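Local structure of ankyrin repeat domain protein (Legionella pneumophila subsp. pneumophila, 6MCA) at residues N220-Y234 against R247-P260. The protein is a Legionella effector with ankyrin repeats and a cysteine protease-like region, and interacts with the host LARP7 component of the 7SK snRNP complex. Residues are numbered along the deposited sequence; the frame is centred on the assembly and turned at random.
Sequences NIMDAFTDAAELLQY and RIAALLKAPMLILP
I258 lays its CD1 methyl over one face of the F225 ring, 3.7 Å from the ring centroid and 12° off the normal, a CH-pi contact. I258 CG1, anti to the carbonyl carbon (chi1 -64°), carries that methyl past A224, whose CB lies 3.6 Å from I258 CD1, while A228 CB rests near the I258 carbonyl oxygen. With alanines at these two positions, the helix and strand segments approach to 7.0 Å between axes. M256 adds its CG and SD beside A224. Helix 215-233 thus lies across strand 256-263, an outermost member of the five-stranded antiparallel sheet, and a type I turn from L251 to A254 leads from helix 242-251 toward that strand. One water bridges the seam, linking A224 O to I258 N; a second donates to D227 OD2. Farther along, L231 meets L251 tip to tip, CD2 to CD1 at 3.7 Å, where segment 247-251 runs roughly antiparallel to the first helix. Beside this pair a side-on salt bridge joins the helices, its carboxylate and guanidinium only 12° from coplanar, which would restrain the rotation of both groups: R247 NE reaches E230 OE2 at 2.8 Å and R247 NH2 reaches E230 OE1 at 2.9 Å, both nearly straight.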
loop_
_atom_site.group_PDB
_atom_site.type_symbol
_atom_site.label_atom_id
_atom_site.label_comp_id
_atom_site.label_asym_id
_atom_site.label_seq_id
_atom_site.Cartn_x
_atom_site.Cartn_y
_atom_site.Cartn_z
ATOM N N ASN A 220 18.826 -5.843 -2.237
ATOM C CA ASN A 220 19.082 -5.054 -1.036
ATOM C C ASN A 220 17.921 -4.113 -0.754
ATOM O O ASN A 220 17.431 -4.035 0.381
ATOM C CB ASN A 220 20.388 -4.276 -1.189
ATOM C CG ASN A 220 21.598 -5.182 -1.266
ATOM O OD1 ASN A 220 21.618 -6.261 -0.674
ATOM N ND2 ASN A 220 22.618 -4.748 -1.998
ATOM N N ILE A 221 17.438 -3.423 -1.793
ATOM C CA ILE A 221 16.298 -2.524 -1.627
ATOM C C ILE A 221 15.130 -3.278 -1.012
ATOM O O ILE A 221 14.532 -2.836 -0.021
ATOM C CB ILE A 221 15.918 -1.885 -2.975
ATOM C CG1 ILE A 221 17.064 -1.012 -3.491
ATOM C CG2 ILE A 221 14.645 -1.067 -2.839
ATOM C CD1 ILE A 221 16.811 -0.411 -4.858
ATOM N N MET A 222 14.822 -4.456 -1.563
ATOM C CA MET A 222 13.739 -5.265 -1.014
ATOM C C MET A 222 13.967 -5.531 0.466
ATOM O O MET A 222 13.067 -5.328 1.290
ATOM C CB MET A 222 13.610 -6.571 -1.799
ATOM C CG MET A 222 13.115 -6.373 -3.224
ATOM S SD MET A 222 13.214 -7.861 -4.240
ATOM C CE MET A 222 12.127 -8.960 -3.334
ATOM N N ASP A 223 15.192 -5.934 0.826
ATOM C CA ASP A 223 15.533 -6.119 2.232
ATOM C C ASP A 223 15.137 -4.895 3.043
ATOM O O ASP A 223 14.395 -4.998 4.028
ATOM C CB ASP A 223 17.030 -6.397 2.378
ATOM C CG ASP A 223 17.400 -7.818 2.011
ATOM O OD1 ASP A 223 18.605 -8.144 2.045
ATOM O OD2 ASP A 223 16.489 -8.610 1.692
ATOM N N ALA A 224 15.588 -3.716 2.602
ATOM C CA ALA A 224 15.267 -2.489 3.318
ATOM C C ALA A 224 13.760 -2.328 3.458
ATOM O O ALA A 224 13.252 -2.069 4.558
ATOM C CB ALA A 224 15.885 -1.290 2.602
ATOM N N PHE A 225 13.025 -2.539 2.361
ATOM C CA PHE A 225 11.573 -2.421 2.425
ATOM C C PHE A 225 11.007 -3.342 3.493
ATOM O O PHE A 225 10.165 -2.925 4.301
ATOM C CB PHE A 225 10.955 -2.721 1.061
ATOM C CG PHE A 225 10.751 -1.501 0.209
ATOM C CD1 PHE A 225 9.763 -0.579 0.519
ATOM C CD2 PHE A 225 11.548 -1.272 -0.900
ATOM C CE1 PHE A 225 9.573 0.545 -0.263
ATOM C CE2 PHE A 225 11.364 -0.149 -1.684
ATOM C CZ PHE A 225 10.374 0.761 -1.365
ATOM N N THR A 226 11.499 -4.584 3.545
ATOM C CA THR A 226 11.095 -5.511 4.595
ATOM C C THR A 226 11.235 -4.857 5.961
ATOM O O THR A 226 10.260 -4.737 6.715
ATOM C CB THR A 226 11.935 -6.788 4.525
ATOM O OG1 THR A 226 11.736 -7.424 3.259
ATOM C CG2 THR A 226 11.542 -7.747 5.639
ATOM N N ASP A 227 12.444 -4.375 6.267
ATOM C CA ASP A 227 12.669 -3.734 7.556
ATOM C C ASP A 227 11.706 -2.574 7.755
ATOM O O ASP A 227 11.108 -2.433 8.830
ATOM C CB ASP A 227 14.120 -3.266 7.661
ATOM C CG ASP A 227 15.103 -4.423 7.672
ATOM O OD1 ASP A 227 14.692 -5.550 8.022
ATOM O OD2 ASP A 227 16.286 -4.206 7.329
ATOM N N ALA A 228 11.498 -1.772 6.706
ATOM C CA ALA A 228 10.566 -0.654 6.805
ATOM C C ALA A 228 9.209 -1.137 7.292
ATOM O O ALA A 228 8.650 -0.591 8.253
ATOM C CB ALA A 228 10.443 0.050 5.452
ATOM N N ALA A 229 8.697 -2.208 6.675
ATOM C CA ALA A 229 7.414 -2.765 7.089
ATOM C C ALA A 229 7.400 -3.025 8.586
ATOM O O ALA A 229 6.501 -2.564 9.302
ATOM C CB ALA A 229 7.122 -4.048 6.310
ATOM N N GLU A 230 8.430 -3.715 9.087
ATOM C CA GLU A 230 8.513 -3.970 10.519
ATOM C C GLU A 230 8.454 -2.664 11.298
ATOM O O GLU A 230 7.607 -2.491 12.185
ATOM C CB GLU A 230 9.793 -4.742 10.843
ATOM C CG GLU A 230 9.956 -5.077 12.319
ATOM C CD GLU A 230 11.225 -5.858 12.605
ATOM O OE1 GLU A 230 11.941 -6.205 11.642
ATOM O OE2 GLU A 230 11.505 -6.124 13.793
ATOM N N LEU A 231 9.309 -1.703 10.931
ATOM C CA LEU A 231 9.349 -0.438 11.655
ATOM C C LEU A 231 8.015 0.285 11.584
ATOM O O LEU A 231 7.671 1.041 12.500
ATOM C CB LEU A 231 10.465 0.450 11.107
ATOM C CG LEU A 231 11.892 0.051 11.488
ATOM C CD1 LEU A 231 12.902 0.830 10.661
ATOM C CD2 LEU A 231 12.130 0.263 12.975
ATOM N N LEU A 232 7.241 0.057 10.521
ATOM C CA LEU A 232 5.949 0.722 10.434
ATOM C C LEU A 232 4.928 0.055 11.344
ATOM O O LEU A 232 4.092 0.740 11.947
ATOM C CB LEU A 232 5.463 0.740 8.985
ATOM C CG LEU A 232 6.206 1.725 8.078
ATOM C CD1 LEU A 232 5.666 1.674 6.657
ATOM C CD2 LEU A 232 6.123 3.138 8.639
ATOM N N GLN A 233 5.003 -1.273 11.482
ATOM C CA GLN A 233 4.027 -1.978 12.306
ATOM C C GLN A 233 4.115 -1.532 13.760
ATOM O O GLN A 233 3.088 -1.365 14.431
ATOM C CB GLN A 233 4.235 -3.487 12.187
ATOM C CG GLN A 233 3.006 -4.310 12.529
ATOM C CD GLN A 233 2.903 -5.572 11.697
ATOM O OE1 GLN A 233 1.876 -5.833 11.070
ATOM N NE2 GLN A 233 3.969 -6.363 11.686
ATOM N N TYR A 234 5.335 -1.301 14.253
ATOM C CA TYR A 234 5.518 -0.832 15.620
ATOM C C TYR A 234 4.838 0.507 15.869
ATOM O O TYR A 234 4.613 0.866 17.029
ATOM C CB TYR A 234 7.009 -0.719 15.947
ATOM C CG TYR A 234 7.763 -2.027 15.878
ATOM C CD1 TYR A 234 7.099 -3.244 15.980
ATOM C CD2 TYR A 234 9.141 -2.047 15.711
ATOM C CE1 TYR A 234 7.786 -4.441 15.915
ATOM C CE2 TYR A 234 9.837 -3.239 15.646
ATOM C CZ TYR A 234 9.155 -4.433 15.749
ATOM O OH TYR A 234 9.843 -5.622 15.684
ATOM N N ARG A 247 15.196 -4.331 18.654
ATOM C CA ARG A 247 15.027 -4.493 17.215
ATOM C C ARG A 247 15.468 -3.242 16.464
ATOM O O ARG A 247 16.112 -3.336 15.413
ATOM C CB ARG A 247 13.573 -4.834 16.893
ATOM C CG ARG A 247 13.288 -6.324 16.910
ATOM C CD ARG A 247 14.273 -7.086 16.036
ATOM N NE ARG A 247 14.032 -6.879 14.611
ATOM C CZ ARG A 247 14.928 -7.118 13.658
ATOM N NH1 ARG A 247 16.137 -7.561 13.975
ATOM N NH2 ARG A 247 14.618 -6.907 12.386
ATOM N N ILE A 248 15.128 -2.063 16.988
ATOM C CA ILE A 248 15.554 -0.821 16.348
ATOM C C ILE A 248 17.075 -0.706 16.363
ATOM O O ILE A 248 17.685 -0.246 15.390
ATOM C CB ILE A 248 14.879 0.387 17.024
ATOM C CG1 ILE A 248 13.362 0.318 16.848
ATOM C CG2 ILE A 248 15.397 1.688 16.437
ATOM C CD1 ILE A 248 12.620 1.444 17.529
ATOM N N ALA A 249 17.711 -1.133 17.457
ATOM C CA ALA A 249 19.169 -1.126 17.516
ATOM C C ALA A 249 19.764 -2.077 16.489
ATOM O O ALA A 249 20.791 -1.771 15.869
ATOM C CB ALA A 249 19.640 -1.488 18.924
ATOM N N ALA A 250 19.135 -3.238 16.300
ATOM C CA ALA A 250 19.601 -4.168 15.278
ATOM C C ALA A 250 19.482 -3.563 13.883
ATOM O O ALA A 250 20.412 -3.660 13.073
ATOM C CB ALA A 250 18.821 -5.480 15.366
ATOM N N LEU A 251 18.346 -2.923 13.590
ATOM C CA LEU A 251 18.126 -2.364 12.256
ATOM C C LEU A 251 18.980 -1.130 11.990
ATOM O O LEU A 251 19.275 -0.825 10.826
ATOM C CB LEU A 251 16.653 -2.024 12.055
ATOM C CG LEU A 251 15.700 -3.186 12.328
ATOM C CD1 LEU A 251 14.309 -2.705 12.719
ATOM C CD2 LEU A 251 15.653 -4.070 11.095
ATOM N N LEU A 252 19.382 -0.403 13.037
ATOM C CA LEU A 252 20.306 0.707 12.843
ATOM C C LEU A 252 21.669 0.250 12.343
ATOM O O LEU A 252 22.446 1.085 11.870
ATOM C CB LEU A 252 20.472 1.492 14.142
ATOM C CG LEU A 252 19.488 2.637 14.365
ATOM C CD1 LEU A 252 19.803 3.353 15.666
ATOM C CD2 LEU A 252 19.531 3.600 13.192
ATOM N N LYS A 253 21.978 -1.043 12.441
ATOM C CA LYS A 253 23.217 -1.593 11.914
ATOM C C LYS A 253 23.064 -2.151 10.505
ATOM O O LYS A 253 24.065 -2.567 9.909
ATOM C CB LYS A 253 23.744 -2.690 12.844
ATOM C CG LYS A 253 24.184 -2.185 14.207
ATOM C CD LYS A 253 24.465 -3.333 15.161
ATOM C CE LYS A 253 25.040 -2.828 16.474
ATOM N NZ LYS A 253 25.220 -3.925 17.465
ATOM N N ALA A 254 21.848 -2.178 9.967
ATOM C CA ALA A 254 21.638 -2.653 8.612
ATOM C C ALA A 254 22.291 -1.700 7.611
ATOM O O ALA A 254 22.407 -0.498 7.870
ATOM C CB ALA A 254 20.145 -2.778 8.317
ATOM N N PRO A 255 22.734 -2.213 6.459
ATOM C CA PRO A 255 23.388 -1.322 5.485
ATOM C C PRO A 255 22.451 -0.278 4.906
ATOM O O PRO A 255 22.865 0.870 4.701
ATOM C CB PRO A 255 23.900 -2.294 4.414
ATOM C CG PRO A 255 23.002 -3.480 4.524
ATOM C CD PRO A 255 22.690 -3.608 5.989
ATOM N N MET A 256 21.199 -0.637 4.637
ATOM C CA MET A 256 20.230 0.287 4.068
ATOM C C MET A 256 19.006 0.383 4.970
ATOM O O MET A 256 18.617 -0.585 5.630
ATOM C CB MET A 256 19.810 -0.142 2.655
ATOM C CG MET A 256 18.910 0.860 1.943
ATOM S SD MET A 256 18.436 0.338 0.286
ATOM C CE MET A 256 20.031 0.337 -0.523
ATOM N N LEU A 257 18.405 1.569 4.983
ATOM C CA LEU A 257 17.297 1.893 5.868
ATOM C C LEU A 257 16.314 2.764 5.100
ATOM O O LEU A 257 16.717 3.758 4.491
ATOM C CB LEU A 257 17.802 2.630 7.113
ATOM C CG LEU A 257 17.115 2.368 8.452
ATOM C CD1 LEU A 257 17.993 2.865 9.595
ATOM C CD2 LEU A 257 15.742 3.007 8.492
ATOM N N ILE A 258 15.038 2.394 5.118
ATOM C CA ILE A 258 13.987 3.162 4.457
ATOM C C ILE A 258 13.056 3.706 5.530
ATOM O O ILE A 258 12.451 2.936 6.286
ATOM C CB ILE A 258 13.222 2.317 3.427
ATOM C CG1 ILE A 258 14.160 1.877 2.303
ATOM C CG2 ILE A 258 12.050 3.102 2.851
ATOM C CD1 ILE A 258 13.485 1.042 1.238
ATOM N N LEU A 259 12.939 5.029 5.597
ATOM C CA LEU A 259 12.146 5.710 6.620
ATOM C C LEU A 259 11.054 6.537 5.958
ATOM O O LEU A 259 11.326 7.645 5.458
ATOM C CB LEU A 259 13.035 6.599 7.487
ATOM C CG LEU A 259 14.018 5.875 8.403
ATOM C CD1 LEU A 259 15.013 6.847 9.010
ATOM C CD2 LEU A 259 13.262 5.143 9.491
ATOM N N PRO A 260 9.822 6.034 5.885
ATOM C CA PRO A 260 8.708 6.880 5.437
ATOM C C PRO A 260 8.213 7.746 6.588
ATOM O O PRO A 260 8.009 7.261 7.703
ATOM C CB PRO A 260 7.640 5.868 4.996
ATOM C CG PRO A 260 8.344 4.527 4.956
ATOM C CD PRO A 260 9.432 4.620 5.974
HETATM O O HOH W 1 14.381 -0.117 6.391
HETATM O O HOH W 2 16.821 -1.405 7.155
#